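Local coordinates for KLLA0E08119p (Kluyveromyces lactis, PDB 3VA7), which probably carboxylates urea to urea-1-carboxylate at the expense of ATP, the piece described comprising the biotin carboxylase, carboxyltransferase and biotin-carrying regions of a urea-degrading enzyme, at residues M509-S513 against L767-Q772; N698-L704 against P743-D749. One frame throughout, in Å; residues are numbered along the deposited sequence.

Interaction 1: residues M509-S513 against L767-Q772; sequences MDSYS and LWKVGQ
The carboxylate of Asp510 lies alongside Trp768, both side chains pointing the same way, its plane turned 46° from that of the indole. OD2 sits 3.2 Å from Trp768 CB, and OD1 comes down obliquely near CE3 of the six-membered ring. From the other segment Gln772 NE2 donates to Asp510 OD1 over 3.0 Å in a nearly straight bond, in the plane of its own amide and onto the anti lone pair of the acid; carboxylate and amide stand almost perpendicular. With Asp510 CG anti to its N (chi1 153°), the same group also reaches forward over the helix that begins at Ser511: Ser513 N gives OD2 an N-cap bond of 3.1 Å, from above the carboxylate plane. Trading the acid for an alanine is likely to cost the first turn of that helix its side-chain cap and leave the Gln772 amide without its carboxylate mate. Beside the acid, Met509 O meets Gly771 CA at 3.6 Å in a CA-H...O contact; Gly771, lacking a side chain, lets the two backbones come close. A water donates to both Met509 O and Leu767 O. Further out, Gln772 is held by the backbone of Cys586 and Arg587, Tyr512 OH reaches Leu653 O, and helix 786-802 packs on both Tyr512 and Trp768. The motif is an N-capped helix start docked on a short helical turn, joining helix 511-520 to residues 767-772 inside carboxyltransferase subdomains A and B.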
loop_
_atom_site.group_PDB
_atom_site.type_symbol
_atom_site.label_atom_id
_atom_site.label_comp_id
_atom_site.label_asym_id
_atom_site.label_seq_id
_atom_site.Cartn_x
_atom_site.Cartn_y
_atom_site.Cartn_z
ATOM N N MET A 509 1.194 -13.323 13.142
ATOM C CA MET A 509 1.814 -14.581 12.852
ATOM C C MET A 509 1.641 -15.622 13.973
ATOM O O MET A 509 1.717 -16.826 13.712
ATOM C CB MET A 509 3.274 -14.230 12.672
ATOM C CG MET A 509 4.053 -15.238 12.017
ATOM S SD MET A 509 3.806 -15.175 10.267
ATOM C CE MET A 509 5.336 -16.093 9.877
ATOM N N ASP A 510 1.497 -15.158 15.227
ATOM C CA ASP A 510 1.189 -16.029 16.362
ATOM C C ASP A 510 -0.098 -15.442 16.862
ATOM O O ASP A 510 -0.098 -14.438 17.594
ATOM C CB ASP A 510 2.315 -16.021 17.435
ATOM C CG ASP A 510 1.819 -16.347 18.912
ATOM O OD1 ASP A 510 2.626 -16.208 19.892
ATOM O OD2 ASP A 510 0.641 -16.726 19.120
ATOM N N SER A 511 -1.205 -16.057 16.467
ATOM C CA SER A 511 -2.487 -15.440 16.764
ATOM C C SER A 511 -2.932 -15.556 18.188
ATOM O O SER A 511 -3.717 -14.696 18.634
ATOM C CB SER A 511 -3.617 -15.838 15.802
ATOM O OG SER A 511 -4.209 -17.078 16.072
ATOM N N TYR A 512 -2.429 -16.547 18.921
ATOM C CA TYR A 512 -2.837 -16.726 20.351
ATOM C C TYR A 512 -2.353 -15.600 21.304
ATOM O O TYR A 512 -3.170 -14.934 21.995
ATOM C CB TYR A 512 -2.502 -18.148 20.884
ATOM C CG TYR A 512 -3.230 -18.468 22.162
ATOM C CD1 TYR A 512 -4.622 -18.434 22.221
ATOM C CD2 TYR A 512 -2.535 -18.732 23.335
ATOM C CE1 TYR A 512 -5.289 -18.675 23.394
ATOM C CE2 TYR A 512 -3.206 -18.961 24.530
ATOM C CZ TYR A 512 -4.573 -18.934 24.552
ATOM O OH TYR A 512 -5.240 -19.160 25.726
ATOM N N SER A 513 -1.047 -15.374 21.319
ATOM C CA SER A 513 -0.469 -14.271 22.059
ATOM C C SER A 513 -1.115 -12.957 21.671
ATOM O O SER A 513 -1.341 -12.076 22.538
ATOM C CB SER A 513 1.036 -14.173 21.806
ATOM O OG SER A 513 1.766 -15.403 21.955
ATOM N N LEU A 767 -0.527 -23.123 14.317
ATOM C CA LEU A 767 0.217 -22.102 13.546
ATOM C C LEU A 767 0.963 -21.088 14.416
ATOM O O LEU A 767 2.018 -20.638 14.013
ATOM C CB LEU A 767 -0.700 -21.382 12.539
ATOM C CG LEU A 767 -0.551 -21.994 11.153
ATOM C CD1 LEU A 767 -1.522 -21.356 10.155
ATOM C CD2 LEU A 767 0.880 -21.793 10.678
ATOM N N TRP A 768 0.424 -20.741 15.593
ATOM C CA TRP A 768 1.097 -19.822 16.496
ATOM C C TRP A 768 2.498 -20.258 16.830
ATOM O O TRP A 768 3.328 -19.432 17.052
ATOM C CB TRP A 768 0.341 -19.633 17.798
ATOM C CG TRP A 768 0.645 -20.696 18.868
ATOM C CD1 TRP A 768 -0.044 -21.863 19.086
ATOM C CD2 TRP A 768 1.706 -20.669 19.845
ATOM N NE1 TRP A 768 0.529 -22.570 20.135
ATOM C CE2 TRP A 768 1.594 -21.860 20.623
ATOM C CE3 TRP A 768 2.737 -19.761 20.137
ATOM C CZ2 TRP A 768 2.469 -22.157 21.689
ATOM C CZ3 TRP A 768 3.618 -20.062 21.172
ATOM C CH2 TRP A 768 3.473 -21.261 21.941
ATOM N N LYS A 769 2.750 -21.556 16.878
ATOM C CA LYS A 769 4.088 -22.055 17.127
ATOM C C LYS A 769 5.007 -21.587 16.032
ATOM O O LYS A 769 6.140 -21.117 16.314
ATOM C CB LYS A 769 4.137 -23.588 17.244
ATOM C CG LYS A 769 3.697 -24.117 18.617
ATOM C CD LYS A 769 3.512 -25.639 18.600
ATOM C CE LYS A 769 2.878 -26.039 19.887
ATOM N NZ LYS A 769 2.212 -27.367 19.826
ATOM N N VAL A 770 4.518 -21.700 14.791
ATOM C CA VAL A 770 5.302 -21.340 13.614
ATOM C C VAL A 770 5.639 -19.850 13.658
ATOM O O VAL A 770 6.738 -19.450 13.284
ATOM C CB VAL A 770 4.594 -21.775 12.312
ATOM C CG1 VAL A 770 5.435 -21.452 11.076
ATOM C CG2 VAL A 770 4.347 -23.267 12.374
ATOM N N GLY A 771 4.745 -19.044 14.196
ATOM C CA GLY A 771 5.087 -17.635 14.484
ATOM C C GLY A 771 6.139 -17.346 15.574
ATOM O O GLY A 771 6.419 -16.185 15.893
ATOM N N GLN A 772 6.717 -18.381 16.157
ATOM C CA GLN A 772 7.681 -18.159 17.225
ATOM C C GLN A 772 8.996 -18.846 16.911
ATOM O O GLN A 772 9.975 -18.740 17.680
ATOM C CB GLN A 772 7.104 -18.582 18.604
ATOM C CG GLN A 772 5.964 -17.688 19.144
ATOM C CD GLN A 772 6.409 -16.258 19.375
ATOM O OE1 GLN A 772 7.593 -15.984 19.299
ATOM N NE2 GLN A 772 5.465 -15.330 19.657
HETATM O O HOH W 1 2.301 -18.511 12.022
#

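Interaction 2: residues N698-L704 against P743-D749; sequences NRFGVRL and PVIITCD. With BTI (5-(hexahydro-2-oxo-1H-thieno[3,4-D]imidazol-6-yl)pentanal), chain B.
Arg699 and Asp749 cross obliquely, their guanidinium and carboxylate planes 69° apart, in a two-pronged salt bridge. NE, 2.7 Å from Asp749 OD2, points at it within the guanidinium plane but meets the acid from above the carboxylate plane; NH2 adds a weak bond to OD1. The bend in the arginine chain at chi3 (48°) turns this edge to the acid, and Cys748 SG lies over one guanidinium face. Arg699 NH1 pairs with Glu531, and Asp749 OD1 accepts from Ser506. Arg699 O is gripped from opposite faces of its plane by Thr747 OG1 (2.6 Å) and Asp749 N. Beyond the turn of residues 698-701, strands 701-704 and 743-746 run antiparallel, with Val702 and Ile745 as a hydrogen-bonded pair. On their side of the sheet, Leu704 CD1 meets Ile745 CG1 at 4.0 Å. On the other side, Arg703 bends back so that Val744 CB lies over one face of its guanidinium, 3.8 Å above the plane and toward the rim; its NH1 is bound by Thr739. Here Val744 CG2, Phe700 O and Gly701 CA all approach C10 of the biotin tail, attached to Lys1202. This antiparallel pair and its type I turn, Asn698 to Gly701, form one wall of the carboxyltransferase biotin pocket.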
loop_
_atom_site.group_PDB
_atom_site.type_symbol
_atom_site.label_atom_id
_atom_site.label_comp_id
_atom_site.label_asym_id
_atom_site.label_seq_id
_atom_site.Cartn_x
_atom_site.Cartn_y
_atom_site.Cartn_z
ATOM N N ASN A 698 10.215 -15.778 6.904
ATOM C CA ASN A 698 9.543 -14.519 7.268
ATOM C C ASN A 698 8.037 -14.733 7.182
ATOM O O ASN A 698 7.592 -15.881 7.085
ATOM C CB ASN A 698 9.982 -13.285 6.459
ATOM C CG ASN A 698 9.658 -13.388 4.976
ATOM O OD1 ASN A 698 9.248 -14.426 4.463
ATOM N ND2 ASN A 698 9.863 -12.298 4.267
ATOM N N ARG A 699 7.258 -13.655 7.197
ATOM C CA ARG A 699 5.834 -13.826 7.183
ATOM C C ARG A 699 5.317 -14.477 5.892
ATOM O O ARG A 699 4.175 -14.979 5.863
ATOM C CB ARG A 699 5.150 -12.515 7.480
ATOM C CG ARG A 699 5.385 -12.022 8.923
ATOM C CD ARG A 699 4.913 -10.543 9.059
ATOM N NE ARG A 699 3.572 -10.374 8.486
ATOM C CZ ARG A 699 2.415 -10.480 9.150
ATOM N NH1 ARG A 699 2.385 -10.695 10.473
ATOM N NH2 ARG A 699 1.269 -10.296 8.480
ATOM N N PHE A 700 6.142 -14.571 4.846
ATOM C CA PHE A 700 5.638 -15.248 3.655
ATOM C C PHE A 700 5.626 -16.734 3.927
ATOM O O PHE A 700 4.863 -17.486 3.280
ATOM C CB PHE A 700 6.435 -14.986 2.332
ATOM C CG PHE A 700 6.784 -13.541 2.063
ATOM C CD1 PHE A 700 8.004 -13.222 1.496
ATOM C CD2 PHE A 700 5.919 -12.514 2.384
ATOM C CE1 PHE A 700 8.349 -11.912 1.217
ATOM C CE2 PHE A 700 6.273 -11.166 2.145
ATOM C CZ PHE A 700 7.486 -10.882 1.565
ATOM N N GLY A 701 6.478 -17.174 4.859
ATOM C CA GLY A 701 6.656 -18.585 5.087
ATOM C C GLY A 701 7.981 -18.887 5.744
ATOM O O GLY A 701 8.919 -18.120 5.643
ATOM N N VAL A 702 8.053 -20.031 6.411
ATOM C CA VAL A 702 9.168 -20.391 7.234
ATOM C C VAL A 702 9.849 -21.556 6.592
ATOM O O VAL A 702 9.294 -22.617 6.491
ATOM C CB VAL A 702 8.702 -20.652 8.689
ATOM C CG1 VAL A 702 9.777 -21.363 9.517
ATOM C CG2 VAL A 702 8.286 -19.284 9.335
ATOM N N ARG A 703 11.053 -21.323 6.099
ATOM C CA ARG A 703 11.786 -22.338 5.335
ATOM C C ARG A 703 12.491 -23.410 6.255
ATOM O O ARG A 703 12.928 -23.117 7.381
ATOM C CB ARG A 703 12.731 -21.609 4.375
ATOM C CG ARG A 703 13.650 -22.477 3.552
ATOM C CD ARG A 703 12.891 -23.270 2.493
ATOM N NE ARG A 703 12.461 -22.427 1.382
ATOM C CZ ARG A 703 11.893 -22.898 0.279
ATOM N NH1 ARG A 703 11.634 -24.198 0.158
ATOM N NH2 ARG A 703 11.553 -22.075 -0.691
ATOM N N LEU A 704 12.566 -24.652 5.788
ATOM C CA LEU A 704 13.027 -25.756 6.665
ATOM C C LEU A 704 14.212 -26.474 6.051
ATOM O O LEU A 704 14.301 -26.591 4.821
ATOM C CB LEU A 704 11.900 -26.775 6.927
ATOM C CG LEU A 704 10.622 -26.228 7.603
ATOM C CD1 LEU A 704 9.562 -27.274 7.715
ATOM C CD2 LEU A 704 10.870 -25.607 8.974
ATOM N N PRO A 743 11.170 -27.819 1.728
ATOM C CA PRO A 743 9.833 -27.403 2.131
ATOM C C PRO A 743 9.817 -26.114 2.896
ATOM O O PRO A 743 10.815 -25.702 3.432
ATOM C CB PRO A 743 9.375 -28.530 3.058
ATOM C CG PRO A 743 10.691 -28.951 3.772
ATOM C CD PRO A 743 11.868 -28.527 2.831
ATOM N N VAL A 744 8.650 -25.500 2.969
ATOM C CA VAL A 744 8.515 -24.242 3.645
ATOM C C VAL A 744 7.105 -24.191 4.174
ATOM O O VAL A 744 6.151 -24.652 3.495
ATOM C CB VAL A 744 8.793 -23.073 2.692
ATOM C CG1 VAL A 744 8.099 -23.284 1.315
ATOM C CG2 VAL A 744 8.408 -21.768 3.321
ATOM N N ILE A 745 6.954 -23.663 5.381
ATOM C CA ILE A 745 5.639 -23.540 5.912
ATOM C C ILE A 745 4.967 -22.235 5.492
ATOM O O ILE A 745 5.411 -21.167 5.881
ATOM C CB ILE A 745 5.619 -23.625 7.441
ATOM C CG1 ILE A 745 6.365 -24.889 7.922
ATOM C CG2 ILE A 745 4.135 -23.594 7.948
ATOM C CD1 ILE A 745 6.690 -24.785 9.375
ATOM N N ILE A 746 3.844 -22.366 4.773
ATOM C CA ILE A 746 2.997 -21.253 4.317
ATOM C C ILE A 746 2.326 -20.517 5.494
ATOM O O ILE A 746 1.459 -21.060 6.158
ATOM C CB ILE A 746 1.903 -21.751 3.252
ATOM C CG1 ILE A 746 2.514 -22.637 2.153
ATOM C CG2 ILE A 746 1.183 -20.598 2.594
ATOM C CD1 ILE A 746 3.627 -21.968 1.484
ATOM N N THR A 747 2.685 -19.273 5.741
ATOM C CA THR A 747 2.124 -18.590 6.897
ATOM C C THR A 747 1.209 -17.420 6.491
ATOM O O THR A 747 0.860 -17.286 5.331
ATOM C CB THR A 747 3.275 -18.103 7.779
ATOM O OG1 THR A 747 4.191 -17.295 6.953
ATOM C CG2 THR A 747 4.005 -19.353 8.461
ATOM N N CYS A 748 0.836 -16.547 7.420
ATOM C CA CYS A 748 -0.233 -15.561 7.142
ATOM C C CYS A 748 0.000 -14.496 6.057
ATOM O O CYS A 748 -0.952 -13.882 5.614
ATOM C CB CYS A 748 -0.727 -14.903 8.425
ATOM S SG CYS A 748 0.585 -13.939 9.230
ATOM N N ASP A 749 1.245 -14.225 5.676
ATOM C CA ASP A 749 1.499 -13.373 4.479
ATOM C C ASP A 749 1.822 -14.213 3.253
ATOM O O ASP A 749 2.510 -13.738 2.346
ATOM C CB ASP A 749 2.616 -12.393 4.690
ATOM C CG ASP A 749 2.170 -11.169 5.455
ATOM O OD1 ASP A 749 0.923 -10.991 5.658
ATOM O OD2 ASP A 749 3.094 -10.402 5.873
HETATM C C11 BTI B . 9.591 -17.875 1.556
HETATM O O11 BTI B . 10.453 -17.934 0.626
HETATM C C10 BTI B . 8.136 -18.426 1.459
HETATM C C9 BTI B . 7.858 -18.962 0.055
HETATM C C8 BTI B . 6.602 -19.808 -0.101
HETATM C C7 BTI B . 6.584 -20.733 -1.335
HETATM C C2 BTI B . 6.939 -20.065 -2.647
HETATM S S1 BTI B . 5.850 -18.735 -3.061
HETATM C C6 BTI B . 6.176 -18.835 -4.786
HETATM C C5 BTI B . 6.612 -20.250 -5.101
HETATM N N3 BTI B . 5.399 -20.836 -5.611
HETATM C C3 BTI B . 4.912 -21.713 -4.775
HETATM O O3 BTI B . 3.836 -22.433 -5.023
HETATM N N2 BTI B . 5.645 -21.825 -3.687
HETATM C C4 BTI B . 6.867 -21.040 -3.810
#

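Both contacts are largely buried and lie within carboxyltransferase subdomains A and B, interaction 2 nested along the chain inside the loop closed by interaction 1. Their centres are 12 Å apart, and Met509 joins them: its CE packs 3.4 Å from Thr747 OG1 and its SD lies against Cys748 SG. Glu531 is a second tie, accepting from Met509 N and pairing with Arg699. The chemistry differs with place. Interaction 1, set back from the ligand, relies on a helix cap, an amide-carboxylate bond and a water, with little surface buried. Interaction 2 buries more than twice as much, through strand pairing and a salt bridge, and borders the biotin directly.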